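Local coordinates for putative hyaluronoglucosaminidase (Clostridium perfringens, PDB 6PWI), which belongs to glycoside hydrolase family 84 and probably acts as a secreted or cell-wall-attached hexosaminidase that removes N-acetylglucosamine from glycans, at residues L553-A567 against L613-G625. Residues are numbered along the deposited sequence; the frame is centred on the assembly and turned at random.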
ATOM      1  N   LEU A 553     -22.035  10.538  -2.202  1.00 24.20           N
ATOM      2  CA  LEU A 553     -22.365  10.098  -0.857  1.00 24.39           C
ATOM      3  C   LEU A 553     -23.185  11.158  -0.118  1.00 25.39           C
ATOM      4  O   LEU A 553     -24.065  10.809   0.672  1.00 26.46           O
ATOM      5  CB  LEU A 553     -21.087   9.754  -0.089  1.00 22.62           C
ATOM      6  CG  LEU A 553     -21.306   9.253   1.335  1.00 21.89           C
ATOM      7  CD1 LEU A 553     -22.038   7.922   1.340  1.00 21.20           C
ATOM      8  CD2 LEU A 553     -19.987   9.146   2.083  1.00 22.29           C
ATOM      9  N   ARG A 554     -22.885  12.442  -0.355  1.00 24.56           N
ATOM     10  CA  ARG A 554     -23.642  13.508   0.278  1.00 25.38           C
ATOM     11  C   ARG A 554     -25.118  13.373  -0.101  1.00 26.36           C
ATOM     12  O   ARG A 554     -25.993  13.404   0.763  1.00 26.57           O
ATOM     13  CB  ARG A 554     -23.090  14.885  -0.102  1.00 24.93           C
ATOM     14  CG  ARG A 554     -23.873  16.054   0.483  1.00 23.92           C
ATOM     15  CD  ARG A 554     -23.369  17.432   0.098  1.00 23.04           C
ATOM     16  NE  ARG A 554     -21.926  17.544   0.274  1.00 23.99           N
ATOM     17  CZ  ARG A 554     -21.033  17.505  -0.718  1.00 24.04           C
ATOM     18  NH1 ARG A 554     -19.741  17.602  -0.449  1.00 23.56           N
ATOM     19  NH2 ARG A 554     -21.436  17.367  -1.971  1.00 22.91           N
ATOM     20  N   ASP A 555     -25.370  13.177  -1.398  1.00 27.07           N
ATOM     21  CA  ASP A 555     -26.714  13.012  -1.923  1.00 28.60           C
ATOM     22  C   ASP A 555     -27.387  11.771  -1.328  1.00 29.76           C
ATOM     23  O   ASP A 555     -28.570  11.831  -0.987  1.00 29.70           O
ATOM     24  CB  ASP A 555     -26.715  13.056  -3.452  1.00 30.24           C
ATOM     25  CG  ASP A 555     -26.157  14.357  -4.018  1.00 34.13           C
ATOM     26  OD1 ASP A 555     -26.153  15.379  -3.283  1.00 36.51           O
ATOM     27  OD2 ASP A 555     -25.730  14.350  -5.193  1.00 35.34           O
ATOM     28  N   LEU A 556     -26.639  10.658  -1.195  1.00 27.43           N
ATOM     29  CA  LEU A 556     -27.189   9.448  -0.599  1.00 25.28           C
ATOM     30  C   LEU A 556     -27.638   9.741   0.830  1.00 24.68           C
ATOM     31  O   LEU A 556     -28.706   9.295   1.238  1.00 24.26           O
ATOM     32  CB  LEU A 556     -26.168   8.302  -0.592  1.00 24.58           C
ATOM     33  CG  LEU A 556     -25.804   7.631  -1.918  1.00 23.66           C
ATOM     34  CD1 LEU A 556     -24.926   6.423  -1.643  1.00 23.05           C
ATOM     35  CD2 LEU A 556     -27.022   7.219  -2.729  1.00 22.82           C
ATOM     36  N   ALA A 557     -26.809  10.466   1.591  1.00 25.33           N
ATOM     37  CA  ALA A 557     -27.142  10.795   2.970  1.00 27.42           C
ATOM     38  C   ALA A 557     -28.400  11.662   3.030  1.00 28.92           C
ATOM     39  O   ALA A 557     -29.267  11.435   3.869  1.00 29.16           O
ATOM     40  CB  ALA A 557     -25.981  11.463   3.659  1.00 27.38           C
ATOM     41  N   GLU A 558     -28.498  12.649   2.129  1.00 29.40           N
ATOM     42  CA  GLU A 558     -29.647  13.536   2.096  1.00 29.62           C
ATOM     43  C   GLU A 558     -30.901  12.756   1.710  1.00 28.10           C
ATOM     44  O   GLU A 558     -31.970  12.996   2.261  1.00 29.18           O
ATOM     45  CB  GLU A 558     -29.381  14.741   1.193  1.00 31.77           C
ATOM     46  CG  GLU A 558     -28.752  15.899   1.946  1.00 38.26           C
ATOM     47  CD  GLU A 558     -28.033  16.955   1.122  1.00 44.28           C
ATOM     48  OE1 GLU A 558     -27.915  16.779  -0.115  1.00 48.93           O
ATOM     49  OE2 GLU A 558     -27.584  17.961   1.719  1.00 48.39           O
ATOM     50  N   SER A 559     -30.754  11.815   0.773  1.00 25.83           N
ATOM     51  CA  SER A 559     -31.853  10.996   0.285  1.00 24.27           C
ATOM     52  C   SER A 559     -32.383  10.088   1.395  1.00 24.63           C
ATOM     53  O   SER A 559     -33.588   9.950   1.570  1.00 25.45           O
ATOM     54  CB  SER A 559     -31.422  10.193  -0.912  1.00 22.37           C
ATOM     55  OG  SER A 559     -32.456   9.331  -1.348  1.00 20.73           O
ATOM     56  N   THR A 560     -31.469   9.466   2.140  1.00 24.25           N
ATOM     57  CA  THR A 560     -31.863   8.548   3.193  1.00 23.85           C
ATOM     58  C   THR A 560     -32.608   9.316   4.281  1.00 23.80           C
ATOM     59  O   THR A 560     -33.630   8.850   4.771  1.00 24.92           O
ATOM     60  CB  THR A 560     -30.663   7.741   3.700  1.00 23.58           C
ATOM     61  OG1 THR A 560     -30.100   7.085   2.560  1.00 23.24           O
ATOM     62  CG2 THR A 560     -31.037   6.724   4.757  1.00 22.04           C
ATOM     63  N   ILE A 561     -32.096  10.501   4.627  1.00 23.33           N
ATOM     64  CA  ILE A 561     -32.681  11.329   5.669  1.00 23.39           C
ATOM     65  C   ILE A 561     -34.093  11.757   5.258  1.00 23.93           C
ATOM     66  O   ILE A 561     -35.014  11.736   6.079  1.00 22.88           O
ATOM     67  CB  ILE A 561     -31.759  12.516   6.019  1.00 22.90           C
ATOM     68  CG1 ILE A 561     -30.471  12.026   6.690  1.00 23.01           C
ATOM     69  CG2 ILE A 561     -32.483  13.542   6.883  1.00 21.34           C
ATOM     70  CD1 ILE A 561     -29.414  13.100   6.863  1.00 22.92           C
ATOM     71  N   ALA A 562     -34.261  12.128   3.984  1.00 23.77           N
ATOM     72  CA  ALA A 562     -35.565  12.536   3.491  1.00 24.66           C
ATOM     73  C   ALA A 562     -36.552  11.374   3.602  1.00 25.65           C
ATOM     74  O   ALA A 562     -37.677  11.567   4.071  1.00 26.93           O
ATOM     75  CB  ALA A 562     -35.470  13.066   2.081  1.00 24.52           C
ATOM     76  N   TYR A 563     -36.117  10.169   3.203  1.00 24.53           N
ATOM     77  CA  TYR A 563     -36.998   9.011   3.216  1.00 25.11           C
ATOM     78  C   TYR A 563     -37.378   8.643   4.649  1.00 26.68           C
ATOM     79  O   TYR A 563     -38.558   8.485   4.946  1.00 28.75           O
ATOM     80  CB  TYR A 563     -36.408   7.838   2.436  1.00 24.21           C
ATOM     81  CG  TYR A 563     -36.657   7.894   0.952  1.00 24.37           C
ATOM     82  CD1 TYR A 563     -37.943   7.985   0.437  1.00 24.40           C
ATOM     83  CD2 TYR A 563     -35.602   7.837   0.056  1.00 24.25           C
ATOM     84  CE1 TYR A 563     -38.175   8.028  -0.930  1.00 24.21           C
ATOM     85  CE2 TYR A 563     -35.817   7.879  -1.312  1.00 24.60           C
ATOM     86  CZ  TYR A 563     -37.105   7.974  -1.807  1.00 24.89           C
ATOM     87  OH  TYR A 563     -37.302   8.019  -3.156  1.00 26.82           O
ATOM     88  N   ILE A 564     -36.380   8.532   5.533  1.00 26.48           N
ATOM     89  CA  ILE A 564     -36.644   8.322   6.946  1.00 26.38           C
ATOM     90  C   ILE A 564     -37.608   9.393   7.453  1.00 27.14           C
ATOM     91  O   ILE A 564     -38.516   9.092   8.224  1.00 29.17           O
ATOM     92  CB  ILE A 564     -35.348   8.277   7.774  1.00 26.25           C
ATOM     93  CG1 ILE A 564     -34.465   7.096   7.364  1.00 26.69           C
ATOM     94  CG2 ILE A 564     -35.677   8.242   9.262  1.00 25.43           C
ATOM     95  CD1 ILE A 564     -33.011   7.245   7.764  1.00 27.14           C
ATOM     96  N   ASN A 565     -37.421  10.640   7.015  1.00 26.83           N
ATOM     97  CA  ASN A 565     -38.292  11.704   7.486  1.00 26.21           C
ATOM     98  C   ASN A 565     -39.719  11.448   7.010  1.00 25.26           C
ATOM     99  O   ASN A 565     -40.663  11.680   7.754  1.00 24.87           O
ATOM    100  CB  ASN A 565     -37.775  13.104   7.146  1.00 26.56           C
ATOM    101  CG  ASN A 565     -36.716  13.595   8.115  1.00 27.24           C
ATOM    102  OD1 ASN A 565     -36.642  13.145   9.259  1.00 27.31           O
ATOM    103  ND2 ASN A 565     -35.892  14.528   7.670  1.00 28.77           N
ATOM    104  N   SER A 566     -39.850  10.920   5.789  1.00 24.55           N
ATOM    105  CA  SER A 566     -41.139  10.626   5.186  1.00 23.14           C
ATOM    106  C   SER A 566     -41.858   9.538   5.980  1.00 23.70           C
ATOM    107  O   SER A 566     -43.042   9.666   6.275  1.00 25.30           O
ATOM    108  CB  SER A 566     -40.956  10.235   3.749  1.00 22.25           C
ATOM    109  OG  SER A 566     -42.180   9.826   3.172  1.00 22.01           O
ATOM    110  N   ALA A 567     -41.131   8.469   6.323  1.00 24.08           N
ATOM    111  CA  ALA A 567     -41.696   7.352   7.065  1.00 24.64           C
ATOM    112  C   ALA A 567     -42.206   7.830   8.423  1.00 25.22           C
ATOM    113  O   ALA A 567     -43.283   7.427   8.848  1.00 26.04           O
ATOM    114  CB  ALA A 567     -40.684   6.241   7.209  1.00 23.37           C
ATOM    115  N   LEU A 613     -26.169   1.046   1.378  1.00 22.61           N
ATOM    116  CA  LEU A 613     -26.757   2.379   1.442  1.00 22.21           C
ATOM    117  C   LEU A 613     -27.840   2.529   0.374  1.00 23.49           C
ATOM    118  O   LEU A 613     -28.954   2.969   0.673  1.00 24.75           O
ATOM    119  CB  LEU A 613     -25.692   3.474   1.300  1.00 21.34           C
ATOM    120  CG  LEU A 613     -24.612   3.552   2.382  1.00 21.59           C
ATOM    121  CD1 LEU A 613     -23.965   4.932   2.395  1.00 21.14           C
ATOM    122  CD2 LEU A 613     -25.145   3.207   3.765  1.00 20.24           C
ATOM    123  N   ILE A 614     -27.507   2.163  -0.870  1.00 22.40           N
ATOM    124  CA  ILE A 614     -28.444   2.310  -1.974  1.00 21.94           C
ATOM    125  C   ILE A 614     -29.611   1.327  -1.807  1.00 22.84           C
ATOM    126  O   ILE A 614     -30.774   1.726  -1.944  1.00 23.03           O
ATOM    127  CB  ILE A 614     -27.725   2.234  -3.339  1.00 20.49           C
ATOM    128  CG1 ILE A 614     -26.867   3.481  -3.567  1.00 20.27           C
ATOM    129  CG2 ILE A 614     -28.708   2.032  -4.478  1.00 20.23           C
ATOM    130  CD1 ILE A 614     -25.875   3.355  -4.696  1.00 19.14           C
ATOM    131  N   PRO A 615     -29.367   0.027  -1.507  1.00 22.37           N
ATOM    132  CA  PRO A 615     -30.458  -0.921  -1.262  1.00 21.96           C
ATOM    133  C   PRO A 615     -31.471  -0.437  -0.226  1.00 22.29           C
ATOM    134  O   PRO A 615     -32.666  -0.668  -0.383  1.00 23.09           O
ATOM    135  CB  PRO A 615     -29.720  -2.193  -0.816  1.00 21.35           C
ATOM    136  CG  PRO A 615     -28.397  -2.102  -1.553  1.00 21.19           C
ATOM    137  CD  PRO A 615     -28.049  -0.633  -1.484  1.00 21.60           C
ATOM    138  N   PHE A 616     -30.985   0.255   0.812  1.00 22.43           N
ATOM    139  CA  PHE A 616     -31.840   0.785   1.861  1.00 22.16           C
ATOM    140  C   PHE A 616     -32.752   1.876   1.299  1.00 23.25           C
ATOM    141  O   PHE A 616     -33.949   1.893   1.585  1.00 23.47           O
ATOM    142  CB  PHE A 616     -30.989   1.292   3.025  1.00 21.88           C
ATOM    143  CG  PHE A 616     -31.762   1.837   4.201  1.00 22.94           C
ATOM    144  CD1 PHE A 616     -32.881   1.177   4.691  1.00 22.70           C
ATOM    145  CD2 PHE A 616     -31.355   3.003   4.840  1.00 22.96           C
ATOM    146  CE1 PHE A 616     -33.579   1.679   5.780  1.00 22.87           C
ATOM    147  CE2 PHE A 616     -32.046   3.496   5.938  1.00 22.94           C
ATOM    148  CZ  PHE A 616     -33.161   2.836   6.406  1.00 22.89           C
ATOM    149  N   ILE A 617     -32.171   2.789   0.506  1.00 22.96           N
ATOM    150  CA  ILE A 617     -32.911   3.865  -0.128  1.00 23.58           C
ATOM    151  C   ILE A 617     -34.023   3.259  -0.986  1.00 25.80           C
ATOM    152  O   ILE A 617     -35.139   3.776  -1.016  1.00 26.37           O
ATOM    153  CB  ILE A 617     -31.965   4.749  -0.965  1.00 23.15           C
ATOM    154  CG1 ILE A 617     -31.057   5.605  -0.085  1.00 23.04           C
ATOM    155  CG2 ILE A 617     -32.732   5.603  -1.964  1.00 22.38           C
ATOM    156  CD1 ILE A 617     -30.071   6.447  -0.869  1.00 22.74           C
ATOM    157  N   LYS A 618     -33.702   2.164  -1.687  1.00 26.27           N
ATOM    158  CA  LYS A 618     -34.652   1.535  -2.588  1.00 26.38           C
ATOM    159  C   LYS A 618     -35.772   0.885  -1.777  1.00 27.22           C
ATOM    160  O   LYS A 618     -36.944   0.996  -2.133  1.00 28.19           O
ATOM    161  CB  LYS A 618     -33.939   0.553  -3.522  1.00 25.52           C
ATOM    162  CG  LYS A 618     -33.226   1.208  -4.695  1.00 26.70           C
ATOM    163  CD  LYS A 618     -32.310   0.258  -5.424  1.00 28.17           C
ATOM    164  CE  LYS A 618     -31.683   0.858  -6.665  1.00 29.21           C
ATOM    165  NZ  LYS A 618     -30.790  -0.120  -7.335  1.00 28.64           N
ATOM    166  N   ASP A 619     -35.383   0.228  -0.679  1.00 26.74           N
ATOM    167  CA  ASP A 619     -36.300  -0.413   0.244  1.00 27.03           C
ATOM    168  C   ASP A 619     -37.267   0.616   0.824  1.00 27.53           C
ATOM    169  O   ASP A 619     -38.476   0.400   0.814  1.00 27.52           O
ATOM    170  CB  ASP A 619     -35.537  -1.142   1.353  1.00 28.86           C
ATOM    171  CG  ASP A 619     -35.284  -2.615   1.074  1.00 31.17           C
ATOM    172  OD1 ASP A 619     -35.824  -3.129   0.063  1.00 30.88           O
ATOM    173  OD2 ASP A 619     -34.563  -3.254   1.891  1.00 32.78           O
ATOM    174  N   LEU A 620     -36.729   1.729   1.340  1.00 27.05           N
ATOM    175  CA  LEU A 620     -37.561   2.755   1.945  1.00 26.21           C
ATOM    176  C   LEU A 620     -38.601   3.232   0.937  1.00 27.57           C
ATOM    177  O   LEU A 620     -39.759   3.428   1.296  1.00 29.07           O
ATOM    178  CB  LEU A 620     -36.692   3.921   2.422  1.00 24.70           C
ATOM    179  CG  LEU A 620     -36.001   3.717   3.767  1.00 24.39           C
ATOM    180  CD1 LEU A 620     -34.942   4.785   4.001  1.00 23.95           C
ATOM    181  CD2 LEU A 620     -37.013   3.720   4.898  1.00 24.41           C
ATOM    182  N   SER A 621     -38.187   3.402  -0.324  1.00 27.60           N
ATOM    183  CA  SER A 621     -39.053   4.042  -1.298  1.00 28.03           C
ATOM    184  C   SER A 621     -40.168   3.094  -1.738  1.00 28.55           C
ATOM    185  O   SER A 621     -41.222   3.556  -2.169  1.00 28.25           O
ATOM    186  CB  SER A 621     -38.282   4.626  -2.457  1.00 27.70           C
ATOM    187  OG  SER A 621     -37.979   3.627  -3.415  1.00 28.43           O
ATOM    188  N   LYS A 622     -39.931   1.780  -1.611  1.00 29.60           N
ATOM    189  CA  LYS A 622     -40.920   0.758  -1.926  1.00 29.96           C
ATOM    190  C   LYS A 622     -41.898   0.574  -0.766  1.00 29.49           C
ATOM    191  O   LYS A 622     -43.075   0.318  -0.985  1.00 32.28           O
ATOM    192  CB  LYS A 622     -40.253  -0.591  -2.205  1.00 32.03           C
ATOM    193  CG  LYS A 622     -39.793  -0.815  -3.637  1.00 37.54           C
ATOM    194  CD  LYS A 622     -38.927  -2.060  -3.784  1.00 43.55           C
ATOM    195  CE  LYS A 622     -37.887  -1.948  -4.885  1.00 45.72           C
ATOM    196  NZ  LYS A 622     -36.617  -2.621  -4.513  1.00 48.41           N
ATOM    197  N   ILE A 623     -41.406   0.680   0.469  1.00 27.89           N
ATOM    198  CA  ILE A 623     -42.223   0.393   1.634  1.00 26.73           C
ATOM    199  C   ILE A 623     -43.121   1.590   1.932  1.00 28.56           C
ATOM    200  O   ILE A 623     -44.313   1.422   2.169  1.00 30.36           O
ATOM    201  CB  ILE A 623     -41.359  -0.017   2.844  1.00 24.96           C
ATOM    202  CG1 ILE A 623     -40.674  -1.367   2.612  1.00 24.36           C
ATOM    203  CG2 ILE A 623     -42.182  -0.018   4.122  1.00 23.59           C
ATOM    204  CD1 ILE A 623     -39.512  -1.644   3.545  1.00 23.07           C
ATOM    205  N   ILE A 624     -42.554   2.800   1.936  1.00 29.81           N
ATOM    206  CA  ILE A 624     -43.344   3.968   2.282  1.00 30.71           C
ATOM    207  C   ILE A 624     -44.471   4.100   1.261  1.00 34.06           C
ATOM    208  O   ILE A 624     -44.232   4.065   0.056  1.00 36.13           O
ATOM    209  CB  ILE A 624     -42.466   5.229   2.365  1.00 29.40           C
ATOM    210  CG1 ILE A 624     -41.422   5.103   3.479  1.00 29.51           C
ATOM    211  CG2 ILE A 624     -43.321   6.478   2.533  1.00 29.12           C
ATOM    212  CD1 ILE A 624     -40.272   6.079   3.362  1.00 29.50           C
ATOM    213  N   GLY A 625     -45.708   4.188   1.757  1.00 36.02           N
ATOM    214  CA  GLY A 625     -46.849   4.384   0.878  1.00 40.38           C
ATOM    215  C   GLY A 625     -47.447   3.074   0.364  1.00 43.29           C
ATOM    216  O   GLY A 625     -48.517   3.082  -0.235  1.00 43.46           O
TER
HETATM  217  O   HOH W   1     -28.750   4.734   2.620  1.00 16.83           O
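Residues 553-567 of helix 540-572 pack, roughly parallel, on helix 613-623 through a buried, largely apolar seam in the helical region that follows the catalytic barrel; the axes of these segments pass 9.9 Å apart at 28°. Ile-617 is the central knob, seated in the hole formed by Leu-556, Ser-559, Thr-560 and Tyr-563. Its CD1 lies 3.7 Å from Leu-556 CD2, the two side chains crossing at about a right angle, while CG2 meets the Tyr-563 ring at CE2. Thr-560 works both ways. With its methyl anti to the backbone N, CG2 reaches Phe-616 CE2 at 3.6 Å, whereas OG1 turns back to Leu-556 O (2.9 Å), a carbonyl that also takes the helical bond from Thr-560 N on the opposite face. A water donates to this same OG1 and, at 2.6 Å, to Leu-613 O, a polar bridge within the oily seam. Further along, Tyr-563 OH lies 3.6 Å from Ser-621 CB, and Leu-620 CD1 tucks against Tyr-563 CB. Just past the end of its helix, Ile-624 closes the seam, CD1 resting 3.9 Å from Ala-567 CB. Helix 575-591 joins in: Ser-559 OG and Ser-566 OG hydrogen-bond to Gly-585 O and Ala-578 O, respectively, and Tyr-582 meets Tyr-563 edge-to-face. Helices 496-507 and 513-536 flank Phe-616, completing the C-terminal helical bundle.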